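Local atomic coordinates of ferritin (Pseudo-nitzschia multiseries, PDB entry 3E6S), a protein that probably stores iron in a soluble, non-toxic form, taking it up as ferrous ion and depositing it as ferric hydroxide after oxidation. Residues E3-L8 with A106-T111; S25-F30 with Y41-S46. All blocks are in the same frame, centred on the assembly; numbering follows the deposited sequence. Where two conformers were deposited one is given.

Contact 1 (E3-L8 with A106-T111). With FE (Fe (III) ion), chain L; FE (Fe (III) ion), chain J.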
loop_
_atom_site.group_PDB
_atom_site.type_symbol
_atom_site.label_atom_id
_atom_site.label_comp_id
_atom_site.label_asym_id
_atom_site.label_seq_id
_atom_site.Cartn_x
_atom_site.Cartn_y
_atom_site.Cartn_z
ATOM N N GLU A 3 -11.887 29.971 -54.546
ATOM C CA GLU A 3 -11.395 28.751 -55.196
ATOM C C GLU A 3 -9.882 28.810 -55.135
ATOM O O GLU A 3 -9.191 27.782 -55.013
ATOM C CB GLU A 3 -11.926 28.620 -56.653
ATOM C CG GLU A 3 -11.147 27.676 -57.568
ATOM C CD GLU A 3 -11.347 26.184 -57.243
ATOM O OE1 GLU A 3 -12.527 25.758 -57.090
ATOM O OE2 GLU A 3 -10.329 25.427 -57.169
ATOM N N GLU A 4 -9.402 30.046 -55.177
ATOM C CA GLU A 4 -8.034 30.403 -55.006
ATOM C C GLU A 4 -7.471 30.066 -53.630
ATOM O O GLU A 4 -6.367 29.512 -53.546
ATOM C CB GLU A 4 -7.920 31.909 -55.222
ATOM C CG GLU A 4 -6.529 32.505 -55.039
ATOM C CD GLU A 4 -6.370 33.361 -53.758
ATOM O OE1 GLU A 4 -7.377 33.891 -53.193
ATOM O OE2 GLU A 4 -5.192 33.546 -53.346
ATOM N N LEU A 5 -8.178 30.490 -52.571
ATOM C CA LEU A 5 -7.863 30.089 -51.206
ATOM C C LEU A 5 -7.720 28.569 -51.110
ATOM O O LEU A 5 -6.769 28.071 -50.465
ATOM C CB LEU A 5 -8.913 30.598 -50.225
ATOM C CG LEU A 5 -8.880 29.995 -48.817
ATOM C CD1 LEU A 5 -7.576 30.381 -48.113
ATOM C CD2 LEU A 5 -10.024 30.495 -48.066
ATOM N N LEU A 6 -8.634 27.836 -51.756
ATOM C CA LEU A 6 -8.553 26.387 -51.819
ATOM C C LEU A 6 -7.247 25.925 -52.459
ATOM O O LEU A 6 -6.616 24.993 -51.989
ATOM C CB LEU A 6 -9.692 25.805 -52.662
ATOM C CG LEU A 6 -11.162 26.180 -52.434
ATOM C CD1 LEU A 6 -12.016 25.454 -53.519
ATOM C CD2 LEU A 6 -11.624 25.812 -51.053
ATOM N N ASP A 7 -6.864 26.554 -53.570
ATOM C CA ASP A 7 -5.561 26.240 -54.178
ATOM C C ASP A 7 -4.385 26.544 -53.279
ATOM O O ASP A 7 -3.450 25.751 -53.222
ATOM C CB ASP A 7 -5.380 26.993 -55.490
ATOM C CG ASP A 7 -6.350 26.526 -56.514
ATOM O OD1 ASP A 7 -6.717 25.344 -56.493
ATOM O OD2 ASP A 7 -6.809 27.348 -57.285
ATOM N N LEU A 8 -4.392 27.695 -52.633
ATOM C CA LEU A 8 -3.297 28.009 -51.701
ATOM C C LEU A 8 -3.259 27.017 -50.506
ATOM O O LEU A 8 -2.183 26.702 -49.979
ATOM C CB LEU A 8 -3.362 29.439 -51.178
ATOM C CG LEU A 8 -2.924 30.554 -52.153
ATOM C CD1 LEU A 8 -3.083 31.885 -51.482
ATOM C CD2 LEU A 8 -1.448 30.393 -52.657
ATOM N N ALA A 106 -3.115 32.894 -44.997
ATOM C CA ALA A 106 -4.002 33.622 -44.075
ATOM C C ALA A 106 -4.554 34.904 -44.720
ATOM O O ALA A 106 -5.720 35.275 -44.508
ATOM C CB ALA A 106 -3.231 33.980 -42.777
ATOM N N GLU A 107 -3.724 35.579 -45.497
ATOM C CA GLU A 107 -4.207 36.778 -46.214
ATOM C C GLU A 107 -5.349 36.447 -47.216
ATOM O O GLU A 107 -6.336 37.193 -47.339
ATOM C CB GLU A 107 -3.043 37.516 -46.894
ATOM C CG GLU A 107 -3.433 38.942 -47.470
ATOM C CD GLU A 107 -4.452 39.748 -46.598
ATOM O OE1 GLU A 107 -4.283 39.891 -45.358
ATOM O OE2 GLU A 107 -5.440 40.264 -47.178
ATOM N N ALA A 108 -5.211 35.335 -47.927
ATOM C CA ALA A 108 -6.247 34.872 -48.864
ATOM C C ALA A 108 -7.532 34.536 -48.124
ATOM O O ALA A 108 -8.671 34.942 -48.525
ATOM C CB ALA A 108 -5.720 33.665 -49.660
ATOM N N ALA A 109 -7.358 33.862 -46.984
ATOM C CA ALA A 109 -8.467 33.567 -46.087
ATOM C C ALA A 109 -9.143 34.852 -45.592
ATOM O O ALA A 109 -10.379 34.941 -45.577
ATOM C CB ALA A 109 -7.972 32.718 -44.850
ATOM N N SER A 110 -8.345 35.839 -45.218
ATOM C CA SER A 110 -8.890 37.127 -44.723
ATOM C C SER A 110 -9.753 37.765 -45.821
ATOM O O SER A 110 -10.858 38.248 -45.569
ATOM C CB SER A 110 -7.745 38.070 -44.345
ATOM O OG SER A 110 -8.216 39.297 -43.755
ATOM N N THR A 111 -9.223 37.764 -47.038
ATOM C CA THR A 111 -9.869 38.413 -48.177
ATOM C C THR A 111 -11.233 37.806 -48.445
ATOM O O THR A 111 -12.176 38.504 -48.834
ATOM C CB THR A 111 -8.955 38.353 -49.412
ATOM O OG1 THR A 111 -7.777 39.111 -49.122
ATOM C CG2 THR A 111 -9.625 38.992 -50.622
HETATM FE FE FE L . -8.030 26.749 -59.035
HETATM FE FE FE J . -8.332 23.996 -57.549
HETATM O O HOH W 1 -9.110 22.794 -55.681
HETATM O O HOH W 2 -6.467 24.251 -58.128
HETATM O O HOH W 3 -7.565 28.349 -59.484
#
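Leu5 and Leu8 of 3-8 meet Ala108 and Ala109 of 106-111 where the start of helix 3-32 lies against the end of helix 84-111, two neighbours in the ferritin helical bundle. The segments run antiparallel at 161°, their axes 9.3 Å apart at closest approach. Of 3-8, Leu5 buries the most surface against 106-111. Its CB comes nearest the methyl of Ala108; from there CG is set anti to the backbone N (chi1 167°), which lets CD1 lie against both alanines, 4.1 Å from Ala108 CB, 3.7 Å from Ala109 N and 4.0 Å from Ala109 CB. The other branch of Leu5, CD2, lies 4.0 Å from Ala109 CA. A branched side chain suits this place because its two methyls spread over the backbone that small alanines expose. Leu8, one turn on, brings CD1 to within 3.7 Å of Ala108 CB. Glu4 approaches that same methyl, Ala108 CB, its OE2 lying 3.7 Å away and OE1 only slightly farther, at the edge of the apolar patch. Leu5 also touches Leu105, Cys112 and Asp114, and Ala109 packs on Val117 and Met118 of helix 115-145.

Another flank of 3-8 carries iron. Glu3 and Asp7, one turn apart, share the ferric ion of chain J, and Asp7 splits its oxygens between two ions: OD1 binds the chain J ion, and OD2 holds that of chain L at 2.2 Å. Glu4 is a known iron ligand of this protein as well. No hydrogen bond forms across the helices: the contact is one of dispersion and shape, alanines letting leucines approach the opposing backbone, while Glu3 and Asp7 keep their iron-binding carboxylates on another side of 3-8 and Glu4 alone brings acidic oxygens to the packing.

Contact 2 (S25-F30 with Y41-S46). With FE (Fe (III) ion), chain G; FE (Fe (III) ion), chain H.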
loop_
_atom_site.group_PDB
_atom_site.type_symbol
_atom_site.label_atom_id
_atom_site.label_comp_id
_atom_site.label_asym_id
_atom_site.label_seq_id
_atom_site.Cartn_x
_atom_site.Cartn_y
_atom_site.Cartn_z
ATOM N N SER A 25 16.880 15.290 -46.153
ATOM C CA SER A 25 18.153 15.459 -46.886
ATOM C C SER A 25 19.242 16.099 -46.007
ATOM O O SER A 25 20.437 15.769 -46.130
ATOM C CB SER A 25 17.934 16.266 -48.179
ATOM O OG SER A 25 17.828 17.667 -47.941
ATOM N N ALA A 26 18.820 16.996 -45.108
ATOM C CA ALA A 26 19.740 17.586 -44.109
ATOM C C ALA A 26 20.206 16.514 -43.109
ATOM O O ALA A 26 21.363 16.478 -42.738
ATOM C CB ALA A 26 19.089 18.784 -43.372
ATOM N N SER A 27 19.285 15.656 -42.678
ATOM C CA SER A 27 19.598 14.586 -41.727
ATOM C C SER A 27 20.644 13.642 -42.318
ATOM O O SER A 27 21.595 13.215 -41.631
ATOM C CB SER A 27 18.305 13.830 -41.353
ATOM O OG SER A 27 18.497 12.948 -40.260
ATOM N N ILE A 28 20.477 13.331 -43.598
ATOM C CA ILE A 28 21.387 12.466 -44.336
ATOM C C ILE A 28 22.767 13.103 -44.449
ATOM O O ILE A 28 23.784 12.453 -44.155
ATOM C CB ILE A 28 20.825 12.128 -45.755
ATOM C CG1 ILE A 28 19.579 11.234 -45.635
ATOM C CG2 ILE A 28 21.902 11.483 -46.607
ATOM C CD1 ILE A 28 18.643 11.127 -46.936
ATOM N N TRP A 29 22.825 14.362 -44.888
ATOM C CA TRP A 29 24.129 15.044 -44.991
ATOM C C TRP A 29 24.837 15.018 -43.617
ATOM O O TRP A 29 26.019 14.653 -43.517
ATOM C CB TRP A 29 23.958 16.497 -45.478
ATOM C CG TRP A 29 25.309 17.137 -45.812
ATOM C CD1 TRP A 29 25.918 17.202 -47.048
ATOM C CD2 TRP A 29 26.220 17.744 -44.884
ATOM N NE1 TRP A 29 27.155 17.838 -46.939
ATOM C CE2 TRP A 29 27.369 18.152 -45.619
ATOM C CE3 TRP A 29 26.190 17.957 -43.502
ATOM C CZ2 TRP A 29 28.443 18.816 -45.016
ATOM C CZ3 TRP A 29 27.279 18.598 -42.895
ATOM C CH2 TRP A 29 28.396 18.998 -43.658
ATOM N N PHE A 30 24.119 15.364 -42.550
ATOM C CA PHE A 30 24.701 15.312 -41.193
ATOM C C PHE A 30 25.194 13.903 -40.792
ATOM O O PHE A 30 26.349 13.749 -40.321
ATOM C CB PHE A 30 23.699 15.845 -40.161
ATOM C CG PHE A 30 23.557 17.349 -40.165
ATOM C CD1 PHE A 30 24.671 18.158 -40.114
ATOM C CD2 PHE A 30 22.300 17.940 -40.165
ATOM C CE1 PHE A 30 24.551 19.587 -40.115
ATOM C CE2 PHE A 30 22.163 19.359 -40.124
ATOM C CZ PHE A 30 23.296 20.163 -40.113
ATOM N N TYR A 41 18.041 16.019 -34.898
ATOM C CA TYR A 41 17.199 17.199 -34.886
ATOM C C TYR A 41 16.491 17.342 -36.234
ATOM O O TYR A 41 15.301 17.688 -36.298
ATOM C CB TYR A 41 18.048 18.457 -34.678
ATOM C CG TYR A 41 17.233 19.709 -34.475
ATOM C CD1 TYR A 41 17.019 20.180 -33.200
ATOM C CD2 TYR A 41 16.745 20.459 -35.548
ATOM C CE1 TYR A 41 16.310 21.322 -32.969
ATOM C CE2 TYR A 41 16.011 21.626 -35.325
ATOM C CZ TYR A 41 15.803 22.037 -34.016
ATOM O OH TYR A 41 15.105 23.171 -33.683
ATOM N N MET A 42 17.228 17.117 -37.305
ATOM C CA MET A 42 16.650 17.289 -38.655
ATOM C C MET A 42 15.599 16.189 -38.916
ATOM O O MET A 42 14.594 16.400 -39.598
ATOM C CB MET A 42 17.764 17.246 -39.720
ATOM C CG MET A 42 18.759 18.434 -39.682
ATOM S SD MET A 42 17.892 20.022 -39.835
ATOM C CE MET A 42 19.107 21.300 -39.538
ATOM N N LEU A 43 15.848 14.998 -38.389
ATOM C CA LEU A 43 14.899 13.897 -38.542
ATOM C C LEU A 43 13.604 14.167 -37.780
ATOM O O LEU A 43 12.503 13.866 -38.282
ATOM C CB LEU A 43 15.575 12.563 -38.131
ATOM C CG LEU A 43 14.956 11.263 -38.604
ATOM C CD1 LEU A 43 14.989 11.169 -40.117
ATOM C CD2 LEU A 43 15.707 10.035 -37.979
ATOM N N ALA A 44 13.717 14.689 -36.556
ATOM C CA ALA A 44 12.554 15.113 -35.771
ATOM C C ALA A 44 11.717 16.153 -36.537
ATOM O O ALA A 44 10.483 16.049 -36.610
ATOM C CB ALA A 44 13.013 15.697 -34.404
ATOM N N GLU A 45 12.369 17.165 -37.112
ATOM C CA GLU A 45 11.626 18.178 -37.904
ATOM C C GLU A 45 11.006 17.605 -39.164
ATOM O O GLU A 45 9.945 18.062 -39.589
ATOM C CB GLU A 45 12.555 19.293 -38.359
ATOM C CG GLU A 45 12.747 20.375 -37.338
ATOM C CD GLU A 45 11.471 21.140 -37.155
ATOM O OE1 GLU A 45 10.964 21.759 -38.143
ATOM O OE2 GLU A 45 10.949 21.066 -36.026
ATOM N N SER A 46 11.676 16.640 -39.802
ATOM C CA SER A 46 11.101 15.973 -40.982
ATOM C C SER A 46 9.765 15.306 -40.617
ATOM O O SER A 46 8.771 15.421 -41.358
ATOM C CB SER A 46 12.093 14.939 -41.555
ATOM O OG SER A 46 11.516 14.246 -42.656
HETATM FE FE FE G . 9.377 23.227 -38.840
HETATM FE FE FE H . 9.386 22.089 -35.370
HETATM O O HOH W 4 8.053 22.141 -37.605
HETATM O O HOH W 5 7.670 24.358 -39.468
HETATM O O HOH W 6 9.918 21.160 -33.305
HETATM O O HOH W 7 7.425 22.972 -34.337
#
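The first helical hairpin of the ferritin four-helix bundle is packed here: helix 3-32 turns back through a short connection into helix 36-62, and segments 25-30 and 41-46 run antiparallel at 164° with axes 8.1 Å apart. Small residues on one side permit this closeness, and Met42 fills the space on the other. Its CB rests against the backbone of Ser27, 3.7 Å from Ser27 N. CG, anti to the carbonyl carbon (chi1 -67°), lies 3.7 Å from Ala26 CB and meets the edge of the Phe30 ring in its plane, 3.6 Å from Phe30 CE2. The bend of Met42 at chi2 (-57°) sets SD beside the Ala26 methyl, and from there the extended end of the chain puts Met42 CE 3.7 Å from Phe30 CE2. A flexible, unbranched thioether suits this curved path between a methyl and a ring edge. With an alanine here, the Phe30 edge and the Ala26 methyl would probably lose their contacts with CG, SD and CE, and a gap would open between the two helices.

In one of its two conformers Ser27 places OG 3.6 Å from Leu43 CB and hydrogen-bonds to the carbonyl of Ala39, which would satisfy the hydroxyl of this small polar residue in the buried seam. On another side of 41-46, Glu45 bridges two ferric ions, OE1 to that of chain G at 2.3 Å and OE2 to that of chain H at 2.0 Å; Glu49, Glu95 and Glu131 also bind the former.

Helix 84-111 covers the inner side of the pair, with Val87 against Ala26 and Phe30, and Trp88 and Ile91 against Met42. Outward, Leu43 and Ile28 pack on Leu54 and Val57 of a neighbouring subunit.

From the N terminus the chain enters helix 3-32 through 3-8, the first half of contact 1, and reaches 25-30 near the far end of the same helix. A short turn leads into helix 36-62, and 41-46 closes contact 2 after only ten intervening residues. The chain then leaves that helix, follows a long connection and enters helix 84-111, whose last turns, 106-111, come back beside 3-8 and close contact 1 over 97 residues. Contact 2 is thus nested inside the loop of contact 1. Their centres lie 31 Å apart, on opposite sides of the chain's centre, so helix 3-32 is joined to helix 84-111 near one end and to helix 36-62 near the other.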